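Local coordinates for protein DegQ (Legionella pneumophila, PDB 4YO1) that is a periplasmic protein of the S1C (HtrA) peptidase family, probably a serine endopeptidase, captured with its trypsin-like domain and first PDZ domain, at residues N287-S290 with P291-A295. The protein carries 1 engineered substitution. Sequence-based numbering, arbitrary orientation.
Sequences NQNS and PAQLA. With CD (cadmium ion), chain C.
S290 N-caps the short helix 291-294 of the PDZ domain, its OG taking a weak, long hydrogen bond from Q293 N (3.5 Å). The same hydroxyl donates to N287 O at 2.6 Å, tying the type II turn N287-S290, which follows strand 281-286, to the helix start. With chi1 at 60°, OG sits between the backbone N and the carbonyl carbon, where it can serve both partners. This is the close-packed part, with S290 and A292 buried: S290 O accepts from L294 N at 3.0 Å to form the first helical turn, while P291 leans on M257 and A292 on L256.

Q288, N289 and L294 make up the looser, exposed side. L294 crosses N289 at a slant, its CD1 3.6 Å from N289 O. The Q288 side chain, bent at chi2, brings OE1 to a cadmium ion at 2.6 Å, which D143 of the protease domain also binds, so the metal joins the two domains. Between the two sides Q293 closes over the turn, CG opposite the backbone N (chi1 159°) and the chain bent further along. Its OE1 accepts a nearly straight hydrogen bond from N289 N at 3.2 Å, the donor standing above the amide's carbonyl plane, 74° out of it.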
loop_
_atom_site.group_PDB
_atom_site.type_symbol
_atom_site.label_atom_id
_atom_site.label_comp_id
_atom_site.label_asym_id
_atom_site.label_seq_id
_atom_site.Cartn_x
_atom_site.Cartn_y
_atom_site.Cartn_z
ATOM N N ASN A 287 -6.901 26.837 -22.343
ATOM C CA ASN A 287 -5.974 26.508 -21.271
ATOM C C ASN A 287 -4.575 27.063 -21.518
ATOM O O ASN A 287 -4.065 27.044 -22.643
ATOM C CB ASN A 287 -5.967 25.004 -21.010
ATOM C CG ASN A 287 -7.297 24.514 -20.460
ATOM O OD1 ASN A 287 -8.320 25.190 -20.593
ATOM N ND2 ASN A 287 -7.287 23.346 -19.828
ATOM N N GLN A 288 -3.975 27.590 -20.456
ATOM C CA GLN A 288 -2.734 28.338 -20.577
ATOM C C GLN A 288 -1.555 27.503 -21.055
ATOM O O GLN A 288 -1.408 26.348 -20.659
ATOM C CB GLN A 288 -2.429 29.121 -19.281
ATOM C CG GLN A 288 -2.225 28.259 -18.017
ATOM C CD GLN A 288 -3.527 27.868 -17.310
ATOM O OE1 GLN A 288 -3.487 27.542 -16.125
ATOM N NE2 GLN A 288 -4.657 27.918 -17.983
ATOM N N ASN A 289 -0.734 28.092 -21.924
ATOM C CA ASN A 289 0.443 27.439 -22.509
ATOM C C ASN A 289 0.165 26.181 -23.338
ATOM O O ASN A 289 1.054 25.357 -23.552
ATOM C CB ASN A 289 1.519 27.165 -21.453
ATOM C CG ASN A 289 2.224 28.424 -21.000
ATOM O OD1 ASN A 289 2.367 29.382 -21.760
ATOM N ND2 ASN A 289 2.670 28.432 -19.750
ATOM N N SER A 290 -1.073 26.047 -23.804
ATOM C CA SER A 290 -1.447 24.972 -24.711
ATOM C C SER A 290 -1.062 25.406 -26.127
ATOM O O SER A 290 -0.811 26.585 -26.358
ATOM C CB SER A 290 -2.954 24.727 -24.616
ATOM O OG SER A 290 -3.691 25.888 -24.960
ATOM N N PRO A 291 -1.018 24.469 -27.088
ATOM C CA PRO A 291 -0.625 24.882 -28.442
ATOM C C PRO A 291 -1.512 25.971 -29.055
ATOM O O PRO A 291 -1.018 26.806 -29.813
ATOM C CB PRO A 291 -0.751 23.590 -29.243
ATOM C CG PRO A 291 -0.564 22.519 -28.252
ATOM C CD PRO A 291 -1.208 23.010 -26.999
ATOM N N ALA A 292 -2.799 25.970 -28.725
ATOM C CA ALA A 292 -3.713 26.950 -29.298
ATOM C C ALA A 292 -3.551 28.335 -28.670
ATOM O O ALA A 292 -3.674 29.350 -29.353
ATOM C CB ALA A 292 -5.137 26.475 -29.177
ATOM N N GLN A 293 -3.281 28.382 -27.371
ATOM C CA GLN A 293 -2.970 29.655 -26.740
ATOM C C GLN A 293 -1.739 30.218 -27.413
ATOM O O GLN A 293 -1.675 31.402 -27.730
ATOM C CB GLN A 293 -2.708 29.503 -25.239
ATOM C CG GLN A 293 -1.897 30.664 -24.668
ATOM C CD GLN A 293 -2.265 31.020 -23.237
ATOM O OE1 GLN A 293 -1.394 31.171 -22.383
ATOM N NE2 GLN A 293 -3.556 31.174 -22.975
ATOM N N LEU A 294 -0.773 29.337 -27.653
ATOM C CA LEU A 294 0.493 29.717 -28.256
ATOM C C LEU A 294 0.359 29.864 -29.759
ATOM O O LEU A 294 1.233 30.424 -30.416
ATOM C CB LEU A 294 1.557 28.673 -27.930
ATOM C CG LEU A 294 1.672 28.352 -26.438
ATOM C CD1 LEU A 294 2.624 27.191 -26.202
ATOM C CD2 LEU A 294 2.077 29.586 -25.627
ATOM N N ALA A 295 -0.733 29.345 -30.305
ATOM C CA ALA A 295 -1.058 29.603 -31.693
ATOM C C ALA A 295 -1.805 30.920 -31.759
ATOM O O ALA A 295 -2.131 31.406 -32.837
ATOM C CB ALA A 295 -1.897 28.502 -32.247
HETATM CD CD CD C . -3.115 26.052 -14.027
#